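Local atomic coordinates of possible adhesin (Caldicellulosiruptor kronotskyensis, PDB entry 4WA0), a protein that probably mediates attachment of this extremely thermophilic bacterium to cellulose, the chain here being the C-terminal beta-helical domain of a tapirin. Residues 53-58 with 80-85; 256-261 with 339-344. All coordinates share one frame; numbering follows the deposited sequence.

Interaction 1: residues 53-58 with 80-85; sequences KGEMVI and EKSLKA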
loop_
_atom_site.group_PDB
_atom_site.type_symbol
_atom_site.label_atom_id
_atom_site.label_comp_id
_atom_site.label_asym_id
_atom_site.label_seq_id
_atom_site.Cartn_x
_atom_site.Cartn_y
_atom_site.Cartn_z
ATOM N N LYS A 53 -3.497 -1.246 8.867
ATOM C CA LYS A 53 -4.057 -1.811 10.140
ATOM C C LYS A 53 -5.566 -1.782 10.179
ATOM O O LYS A 53 -6.183 -1.828 11.197
ATOM C CB LYS A 53 -3.434 -1.148 11.340
ATOM C CG LYS A 53 -1.926 -1.400 11.415
ATOM C CD LYS A 53 -1.434 -1.499 12.871
ATOM C CE LYS A 53 -0.070 -2.171 13.009
ATOM N NZ LYS A 53 0.442 -1.976 14.388
ATOM N N GLY A 54 -6.176 -1.865 9.036
ATOM C CA GLY A 54 -7.621 -1.872 8.849
ATOM C C GLY A 54 -7.944 -2.604 7.572
ATOM O O GLY A 54 -7.251 -3.599 7.260
ATOM N N GLU A 55 -9.000 -2.189 6.890
ATOM C CA GLU A 55 -9.436 -2.731 5.649
ATOM C C GLU A 55 -8.536 -2.111 4.556
ATOM O O GLU A 55 -8.171 -0.958 4.706
ATOM C CB GLU A 55 -10.836 -2.241 5.366
ATOM C CG GLU A 55 -11.895 -2.680 6.366
ATOM C CD GLU A 55 -12.205 -4.144 6.366
ATOM O OE1 GLU A 55 -11.743 -4.905 5.494
ATOM O OE2 GLU A 55 -13.013 -4.535 7.240
HETATM N N MSE A 56 -8.186 -2.851 3.502
HETATM C CA MSE A 56 -7.545 -2.261 2.313
HETATM C C MSE A 56 -8.488 -2.439 1.207
HETATM O O MSE A 56 -9.029 -3.529 0.987
HETATM C CB MSE A 56 -6.240 -2.937 1.936
HETATM C CG MSE A 56 -5.522 -2.312 0.733
HETATM SE SE MSE A 56 -3.680 -3.011 0.611
HETATM C CE MSE A 56 -2.704 -2.484 2.158
ATOM N N VAL A 57 -8.703 -1.368 0.469
ATOM C CA VAL A 57 -9.571 -1.386 -0.718
ATOM C C VAL A 57 -8.793 -0.741 -1.844
ATOM O O VAL A 57 -8.239 0.370 -1.660
ATOM C CB VAL A 57 -10.855 -0.588 -0.460
ATOM C CG1 VAL A 57 -11.698 -0.454 -1.716
ATOM C CG2 VAL A 57 -11.677 -1.264 0.622
ATOM N N ILE A 58 -8.846 -1.378 -3.014
ATOM C CA ILE A 58 -8.164 -0.905 -4.227
ATOM C C ILE A 58 -9.226 -0.714 -5.272
ATOM O O ILE A 58 -9.836 -1.636 -5.685
ATOM C CB ILE A 58 -7.025 -1.798 -4.736
ATOM C CG1 ILE A 58 -6.058 -2.108 -3.602
ATOM C CG2 ILE A 58 -6.395 -1.133 -5.989
ATOM C CD1 ILE A 58 -4.982 -3.138 -3.964
ATOM N N GLU A 80 -4.603 -5.864 7.995
ATOM C CA GLU A 80 -5.160 -6.438 9.226
ATOM C C GLU A 80 -6.553 -7.083 9.034
ATOM O O GLU A 80 -6.863 -8.139 9.639
ATOM C CB GLU A 80 -5.180 -5.341 10.311
ATOM C CG GLU A 80 -5.726 -5.812 11.659
ATOM C CD GLU A 80 -6.068 -4.677 12.629
ATOM O OE1 GLU A 80 -5.156 -4.007 13.105
ATOM O OE2 GLU A 80 -7.275 -4.493 12.978
ATOM N N LYS A 81 -7.410 -6.446 8.232
ATOM C CA LYS A 81 -8.781 -6.947 7.957
ATOM C C LYS A 81 -8.853 -7.526 6.557
ATOM O O LYS A 81 -8.017 -8.399 6.279
ATOM C CB LYS A 81 -9.831 -5.883 8.327
ATOM C CG LYS A 81 -9.661 -5.397 9.764
ATOM C CD LYS A 81 -10.693 -4.350 10.120
ATOM C CE LYS A 81 -10.441 -3.897 11.570
ATOM N NZ LYS A 81 -11.467 -2.881 11.885
ATOM N N SER A 82 -9.846 -7.160 5.751
ATOM C CA SER A 82 -9.986 -7.674 4.434
ATOM C C SER A 82 -9.284 -6.793 3.390
ATOM O O SER A 82 -9.079 -5.550 3.612
ATOM C CB SER A 82 -11.459 -7.726 4.112
ATOM O OG SER A 82 -12.006 -8.763 4.927
ATOM N N LEU A 83 -8.842 -7.455 2.340
ATOM C CA LEU A 83 -8.420 -6.793 1.121
ATOM C C LEU A 83 -9.453 -6.968 0.042
ATOM O O LEU A 83 -9.893 -8.140 -0.282
ATOM C CB LEU A 83 -7.137 -7.389 0.639
ATOM C CG LEU A 83 -6.642 -6.907 -0.739
ATOM C CD1 LEU A 83 -6.402 -5.421 -0.848
ATOM C CD2 LEU A 83 -5.336 -7.632 -0.999
ATOM N N LYS A 84 -9.848 -5.868 -0.579
ATOM C CA LYS A 84 -10.840 -5.929 -1.621
ATOM C C LYS A 84 -10.361 -5.172 -2.849
ATOM O O LYS A 84 -10.179 -3.944 -2.766
ATOM C CB LYS A 84 -12.186 -5.346 -1.159
ATOM C CG LYS A 84 -13.217 -5.444 -2.249
ATOM C CD LYS A 84 -14.630 -5.114 -1.839
ATOM C CE LYS A 84 -15.570 -6.036 -2.616
ATOM N NZ LYS A 84 -16.930 -5.491 -2.801
ATOM N N ALA A 85 -10.180 -5.904 -3.959
ATOM C CA ALA A 85 -9.795 -5.290 -5.267
ATOM C C ALA A 85 -11.030 -5.201 -6.131
ATOM O O ALA A 85 -11.531 -6.175 -6.655
ATOM C CB ALA A 85 -8.678 -6.032 -5.905
#

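Interaction 2: residues 256-261 with 339-344; sequences PPQIVI and MPSPPI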
loop_
_atom_site.group_PDB
_atom_site.type_symbol
_atom_site.label_atom_id
_atom_site.label_comp_id
_atom_site.label_asym_id
_atom_site.label_seq_id
_atom_site.Cartn_x
_atom_site.Cartn_y
_atom_site.Cartn_z
ATOM N N PRO A 256 20.060 20.042 -3.732
ATOM C CA PRO A 256 19.077 21.033 -3.377
ATOM C C PRO A 256 18.749 20.979 -1.877
ATOM O O PRO A 256 19.020 20.008 -1.189
ATOM C CB PRO A 256 17.834 20.614 -4.219
ATOM C CG PRO A 256 17.962 19.154 -4.355
ATOM C CD PRO A 256 19.455 18.909 -4.458
ATOM N N PRO A 257 18.136 22.049 -1.371
ATOM C CA PRO A 257 17.818 22.112 0.029
ATOM C C PRO A 257 16.653 21.225 0.407
ATOM O O PRO A 257 15.899 20.726 -0.486
ATOM C CB PRO A 257 17.450 23.561 0.199
ATOM C CG PRO A 257 16.845 23.914 -1.062
ATOM C CD PRO A 257 17.649 23.226 -2.111
ATOM N N GLN A 258 16.593 20.916 1.683
ATOM C CA GLN A 258 15.489 20.165 2.230
ATOM C C GLN A 258 14.622 21.125 2.986
ATOM O O GLN A 258 15.117 22.083 3.608
ATOM C CB GLN A 258 15.957 19.123 3.212
ATOM C CG GLN A 258 16.921 18.137 2.630
ATOM C CD GLN A 258 16.706 16.768 3.146
ATOM O OE1 GLN A 258 15.784 16.518 3.939
ATOM N NE2 GLN A 258 17.512 15.813 2.618
ATOM N N ILE A 259 13.331 20.836 3.009
ATOM C CA ILE A 259 12.452 21.649 3.910
ATOM C C ILE A 259 11.294 20.793 4.431
ATOM O O ILE A 259 10.791 19.886 3.712
ATOM C CB ILE A 259 12.017 22.902 3.172
ATOM C CG1 ILE A 259 11.258 23.902 4.098
ATOM C CG2 ILE A 259 11.174 22.541 1.976
ATOM C CD1 ILE A 259 11.056 25.242 3.441
ATOM N N VAL A 260 10.957 20.986 5.703
ATOM C CA VAL A 260 9.750 20.417 6.244
ATOM C C VAL A 260 8.713 21.537 6.415
ATOM O O VAL A 260 9.032 22.597 6.970
ATOM C CB VAL A 260 9.977 19.545 7.502
ATOM C CG1 VAL A 260 10.616 20.341 8.595
ATOM C CG2 VAL A 260 8.698 18.891 7.979
ATOM N N ILE A 261 7.492 21.245 5.934
ATOM C CA ILE A 261 6.332 22.108 6.151
ATOM C C ILE A 261 5.381 21.443 7.110
ATOM O O ILE A 261 5.025 20.300 6.891
ATOM C CB ILE A 261 5.636 22.350 4.805
ATOM C CG1 ILE A 261 6.568 22.975 3.761
ATOM C CG2 ILE A 261 4.441 23.277 4.879
ATOM C CD1 ILE A 261 7.341 24.223 4.135
HETATM N N MSE A 339 14.677 10.169 2.201
HETATM C CA MSE A 339 14.827 10.298 3.657
HETATM C C MSE A 339 15.207 11.714 4.001
HETATM O O MSE A 339 16.089 12.296 3.351
HETATM C CB MSE A 339 15.927 9.357 4.172
HETATM C CG MSE A 339 16.225 9.511 5.652
HETATM SE SE MSE A 339 14.954 8.455 6.735
HETATM C CE MSE A 339 16.396 7.739 7.879
ATOM N N PRO A 340 14.571 12.292 5.037
ATOM C CA PRO A 340 15.067 13.629 5.437
ATOM C C PRO A 340 16.493 13.582 5.918
ATOM O O PRO A 340 16.958 12.521 6.408
ATOM C CB PRO A 340 14.113 14.069 6.556
ATOM C CG PRO A 340 13.121 13.003 6.727
ATOM C CD PRO A 340 13.480 11.825 5.900
ATOM N N SER A 341 17.173 14.707 5.788
ATOM C CA SER A 341 18.536 14.871 6.294
ATOM C C SER A 341 18.484 14.789 7.829
ATOM O O SER A 341 17.452 15.001 8.447
ATOM C CB SER A 341 19.105 16.195 5.905
ATOM O OG SER A 341 18.339 17.240 6.471
ATOM N N PRO A 342 19.648 14.620 8.467
ATOM C CA PRO A 342 19.626 14.450 9.915
ATOM C C PRO A 342 19.041 15.645 10.715
ATOM O O PRO A 342 18.226 15.396 11.632
ATOM C CB PRO A 342 21.063 14.059 10.261
ATOM C CG PRO A 342 21.573 13.424 8.988
ATOM C CD PRO A 342 20.907 14.144 7.854
ATOM N N PRO A 343 19.333 16.883 10.292
ATOM C CA PRO A 343 18.718 17.977 11.015
ATOM C C PRO A 343 17.220 18.007 10.850
ATOM O O PRO A 343 16.512 18.393 11.804
ATOM C CB PRO A 343 19.338 19.210 10.401
ATOM C CG PRO A 343 20.653 18.754 9.886
ATOM C CD PRO A 343 20.415 17.357 9.404
ATOM N N ILE A 344 16.724 17.665 9.660
ATOM C CA ILE A 344 15.277 17.677 9.477
ATOM C C ILE A 344 14.620 16.501 10.216
ATOM O O ILE A 344 13.572 16.669 10.867
ATOM C CB ILE A 344 14.927 17.602 7.961
ATOM C CG1 ILE A 344 15.486 18.811 7.229
ATOM C CG2 ILE A 344 13.442 17.412 7.805
ATOM C CD1 ILE A 344 14.896 20.121 7.761
#

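Interaction 1: residues 53-58 with 80-85
In Glu-55, chi1 of -63° sets CG beside the backbone N, and the chain then turns at chi2 (-68°), carrying the carboxylate to residues 81 and 82, just before strand 83-85, where OE1 accepts a hydrogen bond from Ser-82 N at 3.0 Å. The amide approaches from above the carboxylate plane rather than within it, and the acid spans the two backbones before regular strand pairing begins. Its CD rests 3.5 Å from Lys-81 CB, the two side chains crossing at about a right angle; their charged ends do not meet. Ser-82 turns its own hydroxyl onward to the backbone N of Glu-105, so the linkage passes to the following turn. Beyond this point Met-56 N to Ser-82 O (2.8 Å), Lys-84 N to Met-56 O and Ile-58 N to Lys-84 O form the parallel ladder, backed by CA-H...O contacts from Leu-83 and Val-57. On the buried face, Met-56, a selenomethionine, and Leu-83 run alongside each other in the same direction, with Met-56 CG 3.6 Å from Leu-83 CD1. That methyl also meets Ile-58 CD1 at 4.1 Å, so the three apolar side chains pack together on the inward face, while Val-57 and Lys-84 occupy the other. The strand axes run 4.8 Å apart and only 7° from parallel, as expected where successive coils stack in a parallel beta-helix.

Interaction 2: residues 256-261 with 339-344
Gln-258 and Ile-344 bury the most surface here, with Val-260 third, and together they show how a terminal helix can be fastened to a strand by one polar bond and one apolar patch. The amide of Gln-258 reaches across to the turn that precedes the helix, its chain bent at chi2 (-142°), and OE1 takes a hydrogen bond from Ser-341 N at 2.9 Å. The N-H points at the oxygen fairly straight (160°), yet it arrives from above the amide plane, at a C=O...N angle of 100°. The same oxygen lies 3.3 Å from Pro-340 CA. At the other end of the amide, NE2 donates to Gln-254 OE1, so both ends of the group are engaged and its flip state is well defined.

Ser-341 is the N-cap residue of helix 342-352, the C-terminal helix of the tapirin domain, which packs against the strands near one end of the beta-helix. Its hydroxyl bonds to Asp-251 OD2 on the neighbouring strand 247-251, and the carboxylate and Gln-258 therefore hold the start of the helix through two different atoms of one residue.

Within the first turn of the helix, Ile-344 extends its two branches to different partners. CG1 lies 4.1 Å from Gln-258 CB, covering the aliphatic part of that side chain, whereas CG2 meets Val-260 CB, also at 4.1 Å. The side chains of Val-260 and Ile-344 pass alongside with their ends pointing opposite ways, so the contact is lateral. Residues 258 and 260 both turn toward the helix because they are two apart on one strand, while Ile-259 between them faces away to meet Leu-292 and Arg-279.

In the fold
Both segments of interaction 1 precede those of interaction 2 along the chain, and the two centres lie 32 Å apart, with nearest atoms about 19 Å apart. Residues 53-58 and 80-85 join adjacent rungs of the beta-helix, the centre of this contact lying about 10 Å from that of the chain. The centre of interaction 2 lies farther out, at about 24 Å, where strand 258-263 meets the C-terminal helix 342-352. The last strands return to the first: 313-316 pairs with 10-14 and 320-325 with 17-19, so the rungs of both regions belong to one continuous stack. Interaction 1 thus represents the repeating body, and interaction 2 a non-repeating attachment near the magnesium-bearing end, the side chain of Val-260 being about 12 Å from the ion.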